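Local coordinates for protein packaging enzyme P4 (Pseudomonas phage phi13, PDB 4BLP) that probably hydrolyses nucleoside triphosphates as a hexameric RecA-like helicase motor to drive RNA into the viral capsid during genome packaging, at residues 49-59 and 111-121; 139-149 and 291-300. All coordinates share one frame; numbering follows the deposited sequence.

Interaction 1 (49-59 and 111-121); sequences AVKKSLRDGGM and FVPQQNNVLRA
With CG of Gln115 set opposite its backbone N (chi1 162°) and the chain then folded at chi2 (72°), the amide is carried across to Gly57, while Met59, bent at both chi2 and chi3, curls its thioether back toward Arg120. NE2 of Gln115 donates to O of Gly57 at 2.9 Å, almost in the amide plane and on a carbonyl lone pair, and it also serves Ser43 O. The other end of the amide is held by its own segment: Arg120 approaches end-on, NH1 and NH2 both donating to OE1 of Gln115, which fixes the rotation of the amide. Glutamine suits this place because one flat group can donate to one segment and accept from the other. Over one face of the guanidinium lies the Met59 thioether, its CE 4.0 Å above the plane, and Val50 CG2 sits at the edge. Segment 49-59 runs from the end of helix 47-51 into a loop, and 111-121 leaves the last strand (110-111) of the small antiparallel sheet; together they form part of a subunit interface, where Arg120 NE donates to Val39 O of the second subunit. Gly57 has a positive phi (88°), a backbone shape that suits glycine. A water accepts from Gln115 N and donates to both Leu54 O and Gly58 O, tying the two backbones together. Leu54 CD2 meets Val118 CG2 at 3.7 Å, and its side chain runs alongside Pro113. Farther along, the Phe111 ring brings CZ to 3.5 Å from Arg55 CA, with Leu54 O near the ring plane at its edge.

Interaction 2 (139-149 and 291-300); sequences WQVRNHLSGLH and QTIRSGTGRI
Leu145 N donates to Arg294 O at 3.0 Å and Gly296 N to Asn143 O at 2.9 Å, a pair of backbone bonds that makes a single beta bridge between His144 and Ser295. Beside it the Asn143 amide turns ND2 onto Thr297 OG1 (3.1 Å), which lies in the amide plane. That threonine sits in the type I turn from Ser295 to Gly298, where Ser295 OG accepts from Thr297 N in an ST turn and donates to Gly298 O. At the other end NE2 of Gln291 reaches OE1 of Gln140 at 3.0 Å, the two amide planes standing 79° apart; the same NE2 also bonds to Thr281. Between these polar ends lies Ile293. Its CG2, anti to the backbone N, is laid over one face of the His144 ring in a CH-pi contact, 3.7 Å from the centroid, while CG1 meets the His149 ring at its edge. Val141 reaches tip to tip toward both Ile293 and Ile300, where branched side chains pack the 139-149 loop against the hairpin of strands 287-295 and 298-302 at the margin of the RecA-like sheet. His144 ND1 donates to Leu145 O, and its NE2 is hydrogen-bonded to His149 ND1, whose NE2 bonds to Thr281. This chain of bonds fixes both ring rotations: the imidazole nitrogens are spent on hydrogen bonds, while a face of His144 and the CE1 edge of His149 meet Ile293.

Interactions 1 and 2 lie on opposite sides of the chain's centre, with centres 35 Å apart and nearest atoms about 17 Å apart, and they share no strand or helix. Interaction 1 is the more buried: it joins largely irregular segments at the small N-terminal sheet, so water and side-chain amide chemistry replace regular strand pairing. Interaction 2, only partly buried, ties the loop and start of the central strand 147-152 to the edge hairpin of the main sheet, where two backbone bonds form a beta bridge alongside two side-chain bonds. Both reach the second subunit: 49-59 by apolar packing, 111-121 by hydrogen bonds, and interaction 2 by Leu145 packing and a salt bridge from Arg294 to Glu179 of that subunit.

Interaction 1 (49-59 and 111-121)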
loop_
_atom_site.group_PDB
_atom_site.type_symbol
_atom_site.label_atom_id
_atom_site.label_comp_id
_atom_site.label_asym_id
_atom_site.label_seq_id
_atom_site.Cartn_x
_atom_site.Cartn_y
_atom_site.Cartn_z
ATOM N N ALA D 49 20.588 20.571 -15.006
ATOM C CA ALA D 49 20.706 19.130 -14.744
ATOM C C ALA D 49 19.845 18.352 -15.715
ATOM O O ALA D 49 20.274 17.350 -16.249
ATOM C CB ALA D 49 20.273 18.822 -13.314
ATOM N N VAL D 50 18.618 18.842 -15.963
ATOM C CA VAL D 50 17.651 18.137 -16.807
ATOM C C VAL D 50 18.111 18.131 -18.278
ATOM O O VAL D 50 17.858 17.162 -19.002
ATOM C CB VAL D 50 16.258 18.796 -16.605
ATOM C CG1 VAL D 50 15.246 18.332 -17.651
ATOM C CG2 VAL D 50 15.720 18.542 -15.197
ATOM N N LYS D 51 18.836 19.181 -18.726
ATOM C CA LYS D 51 19.305 19.273 -20.112
ATOM C C LYS D 51 20.395 18.238 -20.441
ATOM O O LYS D 51 20.650 17.989 -21.617
ATOM C CB LYS D 51 19.872 20.686 -20.384
ATOM C CG LYS D 51 19.055 21.525 -21.327
ATOM C CD LYS D 51 19.717 22.890 -21.506
ATOM C CE LYS D 51 19.795 23.262 -22.958
ATOM N NZ LYS D 51 20.309 24.643 -23.139
ATOM N N LYS D 52 21.058 17.664 -19.418
ATOM C CA LYS D 52 22.126 16.685 -19.629
ATOM C C LYS D 52 21.594 15.370 -20.211
ATOM O O LYS D 52 20.384 15.123 -20.191
ATOM C CB LYS D 52 22.888 16.422 -18.316
ATOM C CG LYS D 52 23.638 17.675 -17.858
ATOM C CD LYS D 52 24.514 17.392 -16.657
ATOM C CE LYS D 52 25.339 18.598 -16.278
ATOM N NZ LYS D 52 26.103 18.356 -15.025
ATOM N N SER D 53 22.496 14.558 -20.771
ATOM C CA SER D 53 22.131 13.277 -21.351
ATOM C C SER D 53 21.640 12.340 -20.256
ATOM O O SER D 53 21.910 12.584 -19.063
ATOM C CB SER D 53 23.335 12.641 -22.027
ATOM O OG SER D 53 24.331 12.317 -21.073
ATOM N N LEU D 54 21.008 11.241 -20.655
ATOM C CA LEU D 54 20.538 10.248 -19.656
ATOM C C LEU D 54 21.740 9.661 -18.888
ATOM O O LEU D 54 21.646 9.467 -17.673
ATOM C CB LEU D 54 19.749 9.145 -20.330
ATOM C CG LEU D 54 18.359 9.622 -20.828
ATOM C CD1 LEU D 54 17.796 8.665 -21.881
ATOM C CD2 LEU D 54 17.349 9.683 -19.663
ATOM N N ARG D 55 22.872 9.401 -19.576
ATOM C CA ARG D 55 24.041 8.861 -18.859
ATOM C C ARG D 55 24.619 9.853 -17.859
ATOM O O ARG D 55 25.263 9.444 -16.882
ATOM C CB ARG D 55 25.128 8.387 -19.834
ATOM C CG ARG D 55 25.797 9.460 -20.651
ATOM C CD ARG D 55 27.090 8.916 -21.272
ATOM N NE ARG D 55 27.986 8.279 -20.299
ATOM C CZ ARG D 55 28.949 8.911 -19.634
ATOM N NH1 ARG D 55 29.140 10.212 -19.804
ATOM N NH2 ARG D 55 29.726 8.247 -18.789
ATOM N N ASP D 56 24.404 11.132 -18.090
ATOM C CA ASP D 56 24.936 12.173 -17.205
ATOM C C ASP D 56 23.899 12.687 -16.189
ATOM O O ASP D 56 24.084 13.752 -15.591
ATOM C CB ASP D 56 25.481 13.342 -18.029
ATOM C CG ASP D 56 26.739 13.036 -18.843
ATOM O OD1 ASP D 56 27.395 12.011 -18.573
ATOM O OD2 ASP D 56 27.045 13.809 -19.757
ATOM N N GLY D 57 22.847 11.920 -15.961
ATOM C CA GLY D 57 21.884 12.278 -14.915
ATOM C C GLY D 57 20.748 13.201 -15.320
ATOM O O GLY D 57 19.978 13.635 -14.467
ATOM N N GLY D 58 20.633 13.512 -16.615
ATOM C CA GLY D 58 19.545 14.363 -17.111
ATOM C C GLY D 58 18.456 13.617 -17.844
ATOM O O GLY D 58 18.323 12.386 -17.709
ATOM N N MET D 59 17.647 14.363 -18.635
ATOM C CA MET D 59 16.501 13.769 -19.358
ATOM C C MET D 59 16.683 13.721 -20.852
ATOM O O MET D 59 15.828 13.163 -21.545
ATOM C CB MET D 59 15.217 14.638 -19.142
ATOM C CG MET D 59 14.602 14.569 -17.781
ATOM S SD MET D 59 13.719 13.026 -17.588
ATOM C CE MET D 59 12.170 13.349 -18.383
ATOM N N PHE D 111 22.250 0.754 -18.263
ATOM C CA PHE D 111 22.344 1.348 -16.933
ATOM C C PHE D 111 21.025 1.928 -16.512
ATOM O O PHE D 111 20.159 2.221 -17.362
ATOM C CB PHE D 111 23.440 2.460 -16.900
ATOM C CG PHE D 111 23.210 3.612 -17.878
ATOM C CD1 PHE D 111 23.669 3.532 -19.199
ATOM C CD2 PHE D 111 22.503 4.744 -17.489
ATOM C CE1 PHE D 111 23.435 4.577 -20.109
ATOM C CE2 PHE D 111 22.240 5.779 -18.396
ATOM C CZ PHE D 111 22.718 5.693 -19.707
ATOM N N VAL D 112 20.877 2.113 -15.200
ATOM C CA VAL D 112 19.731 2.863 -14.678
ATOM C C VAL D 112 20.074 4.366 -14.767
ATOM O O VAL D 112 21.039 4.815 -14.109
ATOM C CB VAL D 112 19.398 2.464 -13.217
ATOM C CG1 VAL D 112 18.226 3.326 -12.678
ATOM C CG2 VAL D 112 19.048 0.975 -13.153
ATOM N N PRO D 113 19.307 5.167 -15.546
ATOM C CA PRO D 113 19.586 6.624 -15.612
ATOM C C PRO D 113 19.216 7.216 -14.262
ATOM O O PRO D 113 18.176 6.848 -13.674
ATOM C CB PRO D 113 18.695 7.128 -16.753
ATOM C CG PRO D 113 17.491 6.151 -16.737
ATOM C CD PRO D 113 18.134 4.794 -16.368
ATOM N N GLN D 114 20.082 8.118 -13.753
ATOM C CA GLN D 114 19.900 8.577 -12.372
ATOM C C GLN D 114 19.183 9.918 -12.205
ATOM O O GLN D 114 19.010 10.391 -11.067
ATOM C CB GLN D 114 21.252 8.579 -11.649
ATOM C CG GLN D 114 21.809 7.119 -11.443
ATOM C CD GLN D 114 20.849 6.176 -10.718
ATOM O OE1 GLN D 114 20.056 6.575 -9.858
ATOM N NE2 GLN D 114 20.912 4.903 -11.011
ATOM N N GLN D 115 18.629 10.449 -13.311
ATOM C CA GLN D 115 17.755 11.619 -13.210
ATOM C C GLN D 115 16.581 11.275 -12.281
ATOM O O GLN D 115 15.938 10.216 -12.447
ATOM C CB GLN D 115 17.207 11.939 -14.624
ATOM C CG GLN D 115 15.951 12.845 -14.651
ATOM C CD GLN D 115 16.121 14.310 -14.304
ATOM O OE1 GLN D 115 15.120 15.014 -14.209
ATOM N NE2 GLN D 115 17.355 14.823 -14.106
ATOM N N ASN D 116 16.265 12.163 -11.360
ATOM C CA ASN D 116 15.091 11.933 -10.494
ATOM C C ASN D 116 13.804 11.843 -11.343
ATOM O O ASN D 116 13.633 12.639 -12.276
ATOM C CB ASN D 116 14.954 13.102 -9.499
ATOM C CG ASN D 116 13.809 12.947 -8.541
ATOM O OD1 ASN D 116 13.710 11.950 -7.825
ATOM N ND2 ASN D 116 12.884 13.889 -8.577
ATOM N N ASN D 117 12.899 10.851 -11.036
ATOM C CA ASN D 117 11.608 10.751 -11.765
ATOM C C ASN D 117 11.820 10.786 -13.273
ATOM O O ASN D 117 11.099 11.481 -14.012
ATOM C CB ASN D 117 10.718 11.934 -11.365
ATOM C CG ASN D 117 10.247 11.863 -9.946
ATOM O OD1 ASN D 117 10.244 10.793 -9.338
ATOM N ND2 ASN D 117 9.791 12.995 -9.424
ATOM N N VAL D 118 12.805 10.022 -13.757
ATOM C CA VAL D 118 13.190 10.039 -15.172
ATOM C C VAL D 118 12.061 9.581 -16.131
ATOM O O VAL D 118 12.056 10.003 -17.282
ATOM C CB VAL D 118 14.483 9.208 -15.375
ATOM C CG1 VAL D 118 14.217 7.707 -15.207
ATOM C CG2 VAL D 118 15.126 9.515 -16.728
ATOM N N LEU D 119 11.127 8.750 -15.673
ATOM C CA LEU D 119 10.066 8.300 -16.592
ATOM C C LEU D 119 8.840 9.244 -16.664
ATOM O O LEU D 119 7.849 8.918 -17.346
ATOM C CB LEU D 119 9.562 6.902 -16.128
ATOM C CG LEU D 119 10.621 5.781 -16.226
ATOM C CD1 LEU D 119 10.076 4.476 -15.610
ATOM C CD2 LEU D 119 11.022 5.533 -17.689
ATOM N N ARG D 120 8.912 10.409 -16.004
ATOM C CA ARG D 120 7.752 11.310 -15.856
ATOM C C ARG D 120 7.149 11.823 -17.188
ATOM O O ARG D 120 5.960 12.186 -17.222
ATOM C CB ARG D 120 8.135 12.515 -14.975
ATOM C CG ARG D 120 9.203 13.431 -15.622
ATOM C CD ARG D 120 9.523 14.535 -14.623
ATOM N NE ARG D 120 10.531 15.475 -15.097
ATOM C CZ ARG D 120 11.838 15.298 -14.903
ATOM N NH1 ARG D 120 12.285 14.198 -14.296
ATOM N NH2 ARG D 120 12.704 16.225 -15.293
ATOM N N ALA D 121 7.947 11.880 -18.262
ATOM C CA ALA D 121 7.438 12.423 -19.533
ATOM C C ALA D 121 6.986 11.298 -20.477
ATOM O O ALA D 121 6.508 11.589 -21.564
ATOM C CB ALA D 121 8.521 13.245 -20.218
HETATM O O HOH W 1 19.470 10.288 -16.170
HETATM O O HOH W 2 22.633 8.538 -14.914
#

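Interaction 2 (139-149 and 291-300)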
loop_
_atom_site.group_PDB
_atom_site.type_symbol
_atom_site.label_atom_id
_atom_site.label_comp_id
_atom_site.label_asym_id
_atom_site.label_seq_id
_atom_site.Cartn_x
_atom_site.Cartn_y
_atom_site.Cartn_z
ATOM N N TRP D 139 17.949 -20.368 -34.436
ATOM C CA TRP D 139 17.624 -20.883 -33.106
ATOM C C TRP D 139 16.313 -21.596 -33.230
ATOM O O TRP D 139 15.291 -20.923 -33.410
ATOM C CB TRP D 139 17.541 -19.770 -32.044
ATOM C CG TRP D 139 16.993 -20.249 -30.715
ATOM C CD1 TRP D 139 15.787 -19.935 -30.162
ATOM C CD2 TRP D 139 17.654 -21.110 -29.775
ATOM N NE1 TRP D 139 15.633 -20.591 -28.963
ATOM C CE2 TRP D 139 16.770 -21.306 -28.693
ATOM C CE3 TRP D 139 18.906 -21.776 -29.764
ATOM C CZ2 TRP D 139 17.095 -22.119 -27.596
ATOM C CZ3 TRP D 139 19.254 -22.522 -28.643
ATOM C CH2 TRP D 139 18.347 -22.703 -27.583
ATOM N N GLN D 140 16.354 -22.966 -33.168
ATOM C CA GLN D 140 15.174 -23.855 -33.283
ATOM C C GLN D 140 14.675 -23.885 -34.726
ATOM O O GLN D 140 14.363 -24.958 -35.223
ATOM C CB GLN D 140 14.045 -23.467 -32.291
ATOM C CG GLN D 140 14.519 -23.408 -30.827
ATOM C CD GLN D 140 15.044 -24.745 -30.363
ATOM O OE1 GLN D 140 14.308 -25.731 -30.288
ATOM N NE2 GLN D 140 16.342 -24.823 -30.055
ATOM N N VAL D 141 14.583 -22.714 -35.389
ATOM C CA VAL D 141 14.258 -22.551 -36.820
ATOM C C VAL D 141 15.376 -21.696 -37.396
ATOM O O VAL D 141 16.023 -20.971 -36.639
ATOM C CB VAL D 141 12.856 -21.969 -37.113
ATOM C CG1 VAL D 141 11.763 -22.906 -36.602
ATOM C CG2 VAL D 141 12.698 -20.547 -36.550
ATOM N N ARG D 142 15.587 -21.740 -38.728
ATOM C CA ARG D 142 16.683 -21.004 -39.349
ATOM C C ARG D 142 16.501 -19.494 -39.366
ATOM O O ARG D 142 17.495 -18.773 -39.479
ATOM C CB ARG D 142 16.879 -21.491 -40.803
ATOM C CG ARG D 142 17.449 -22.903 -40.862
ATOM C CD ARG D 142 17.728 -23.331 -42.276
ATOM N NE ARG D 142 18.192 -24.712 -42.293
ATOM C CZ ARG D 142 18.270 -25.457 -43.385
ATOM N NH1 ARG D 142 17.914 -24.959 -44.564
ATOM N NH2 ARG D 142 18.703 -26.706 -43.311
ATOM N N ASN D 143 15.250 -19.009 -39.252
ATOM C CA ASN D 143 14.954 -17.592 -39.423
ATOM C C ASN D 143 14.108 -17.032 -38.287
ATOM O O ASN D 143 13.144 -16.308 -38.527
ATOM C CB ASN D 143 14.234 -17.404 -40.771
ATOM C CG ASN D 143 12.924 -18.165 -40.884
ATOM O OD1 ASN D 143 12.651 -19.129 -40.140
ATOM N ND2 ASN D 143 12.070 -17.689 -41.767
ATOM N N HIS D 144 14.552 -17.277 -37.048
ATOM C CA HIS D 144 13.886 -16.732 -35.853
ATOM C C HIS D 144 14.017 -15.209 -35.898
ATOM O O HIS D 144 15.119 -14.711 -36.172
ATOM C CB HIS D 144 14.570 -17.326 -34.606
ATOM C CG HIS D 144 13.811 -17.200 -33.313
ATOM N ND1 HIS D 144 13.386 -15.968 -32.835
ATOM C CD2 HIS D 144 13.462 -18.162 -32.427
ATOM C CE1 HIS D 144 12.786 -16.213 -31.670
ATOM N NE2 HIS D 144 12.787 -17.522 -31.388
ATOM N N LEU D 145 12.921 -14.444 -35.661
ATOM C CA LEU D 145 13.110 -12.980 -35.634
ATOM C C LEU D 145 13.984 -12.570 -34.451
ATOM O O LEU D 145 14.058 -13.288 -33.441
ATOM C CB LEU D 145 11.753 -12.250 -35.495
ATOM C CG LEU D 145 10.863 -12.260 -36.763
ATOM C CD1 LEU D 145 9.537 -11.547 -36.459
ATOM C CD2 LEU D 145 11.569 -11.596 -37.964
ATOM N N SER D 146 14.616 -11.388 -34.561
ATOM C CA SER D 146 15.325 -10.815 -33.433
ATOM C C SER D 146 14.293 -10.537 -32.327
ATOM O O SER D 146 13.128 -10.231 -32.614
ATOM C CB SER D 146 16.020 -9.522 -33.841
ATOM O OG SER D 146 17.011 -9.765 -34.819
ATOM N N GLY D 147 14.738 -10.664 -31.094
ATOM C CA GLY D 147 13.871 -10.492 -29.931
ATOM C C GLY D 147 14.359 -11.371 -28.803
ATOM O O GLY D 147 15.554 -11.638 -28.672
ATOM N N LEU D 148 13.412 -11.836 -27.991
ATOM C CA LEU D 148 13.665 -12.693 -26.853
ATOM C C LEU D 148 12.937 -13.985 -27.059
ATOM O O LEU D 148 11.764 -13.960 -27.456
ATOM C CB LEU D 148 13.138 -11.949 -25.596
ATOM C CG LEU D 148 13.168 -12.691 -24.263
ATOM C CD1 LEU D 148 14.642 -13.037 -23.842
ATOM C CD2 LEU D 148 12.494 -11.839 -23.159
ATOM N N HIS D 149 13.617 -15.114 -26.785
ATOM C CA HIS D 149 13.000 -16.451 -26.820
ATOM C C HIS D 149 12.991 -16.945 -25.389
ATOM O O HIS D 149 14.056 -17.050 -24.792
ATOM C CB HIS D 149 13.786 -17.432 -27.720
ATOM C CG HIS D 149 13.093 -18.752 -27.873
ATOM N ND1 HIS D 149 12.435 -19.079 -29.045
ATOM C CD2 HIS D 149 12.930 -19.762 -26.980
ATOM C CE1 HIS D 149 11.929 -20.292 -28.848
ATOM N NE2 HIS D 149 12.185 -20.741 -27.619
ATOM N N GLN D 291 6.093 -25.319 -28.711
ATOM C CA GLN D 291 6.991 -24.256 -29.111
ATOM C C GLN D 291 6.266 -23.334 -30.067
ATOM O O GLN D 291 5.503 -23.810 -30.888
ATOM C CB GLN D 291 8.242 -24.858 -29.743
ATOM C CG GLN D 291 9.324 -23.807 -30.127
ATOM C CD GLN D 291 10.548 -24.553 -30.591
ATOM O OE1 GLN D 291 10.605 -25.029 -31.733
ATOM N NE2 GLN D 291 11.516 -24.717 -29.696
ATOM N N THR D 292 6.490 -22.029 -29.955
ATOM C CA THR D 292 5.908 -21.073 -30.901
ATOM C C THR D 292 6.951 -20.021 -31.170
ATOM O O THR D 292 7.572 -19.531 -30.215
ATOM C CB THR D 292 4.564 -20.488 -30.455
ATOM O OG1 THR D 292 4.118 -19.581 -31.490
ATOM C CG2 THR D 292 4.627 -19.757 -29.068
ATOM N N ILE D 293 7.198 -19.734 -32.455
ATOM C CA ILE D 293 8.209 -18.754 -32.848
ATOM C C ILE D 293 7.703 -17.814 -33.922
ATOM O O ILE D 293 7.124 -18.280 -34.909
ATOM C CB ILE D 293 9.463 -19.521 -33.367
ATOM C CG1 ILE D 293 10.159 -20.308 -32.222
ATOM C CG2 ILE D 293 10.456 -18.589 -34.109
ATOM C CD1 ILE D 293 11.162 -21.386 -32.707
ATOM N N ARG D 294 8.008 -16.505 -33.773
ATOM C CA ARG D 294 7.744 -15.511 -34.813
ATOM C C ARG D 294 8.982 -15.558 -35.708
ATOM O O ARG D 294 10.082 -15.177 -35.250
ATOM C CB ARG D 294 7.545 -14.098 -34.187
ATOM C CG ARG D 294 6.349 -14.039 -33.224
ATOM C CD ARG D 294 6.186 -12.648 -32.596
ATOM N NE ARG D 294 5.461 -12.753 -31.321
ATOM C CZ ARG D 294 4.143 -12.730 -31.195
ATOM N NH1 ARG D 294 3.372 -12.537 -32.259
ATOM N NH2 ARG D 294 3.581 -12.886 -30.002
ATOM N N SER D 295 8.853 -16.115 -36.924
ATOM C CA SER D 295 9.954 -16.194 -37.878
ATOM C C SER D 295 9.797 -15.157 -38.976
ATOM O O SER D 295 8.726 -14.507 -39.110
ATOM C CB SER D 295 10.073 -17.598 -38.498
ATOM O OG SER D 295 9.198 -17.747 -39.611
ATOM N N GLY D 296 10.848 -15.054 -39.795
ATOM C CA GLY D 296 10.831 -14.144 -40.939
ATOM C C GLY D 296 9.774 -14.528 -41.972
ATOM O O GLY D 296 9.366 -13.681 -42.764
ATOM N N THR D 297 9.285 -15.784 -41.947
ATOM C CA THR D 297 8.274 -16.245 -42.908
ATOM C C THR D 297 6.924 -16.574 -42.241
ATOM O O THR D 297 6.062 -17.190 -42.882
ATOM C CB THR D 297 8.801 -17.453 -43.704
ATOM O OG1 THR D 297 9.238 -18.471 -42.798
ATOM C CG2 THR D 297 9.943 -17.074 -44.654
ATOM N N GLY D 298 6.732 -16.128 -41.006
ATOM C CA GLY D 298 5.482 -16.339 -40.281
ATOM C C GLY D 298 5.655 -17.130 -38.996
ATOM O O GLY D 298 6.786 -17.420 -38.590
ATOM N N ARG D 299 4.538 -17.462 -38.332
ATOM C CA ARG D 299 4.602 -18.190 -37.076
ATOM C C ARG D 299 4.920 -19.683 -37.309
ATOM O O ARG D 299 4.278 -20.340 -38.116
ATOM C CB ARG D 299 3.306 -18.001 -36.268
ATOM C CG ARG D 299 3.455 -18.451 -34.796
ATOM C CD ARG D 299 2.201 -18.173 -34.010
ATOM N NE ARG D 299 1.104 -19.127 -34.233
ATOM C CZ ARG D 299 0.756 -20.091 -33.384
ATOM N NH1 ARG D 299 1.445 -20.288 -32.268
ATOM N NH2 ARG D 299 -0.291 -20.863 -33.642
ATOM N N ILE D 300 5.941 -20.200 -36.609
ATOM C CA ILE D 300 6.342 -21.620 -36.710
ATOM C C ILE D 300 6.103 -22.218 -35.332
ATOM O O ILE D 300 6.651 -21.717 -34.364
ATOM C CB ILE D 300 7.804 -21.806 -37.182
ATOM C CG1 ILE D 300 8.068 -21.080 -38.554
ATOM C CG2 ILE D 300 8.123 -23.340 -37.232
ATOM C CD1 ILE D 300 9.484 -21.237 -39.133
#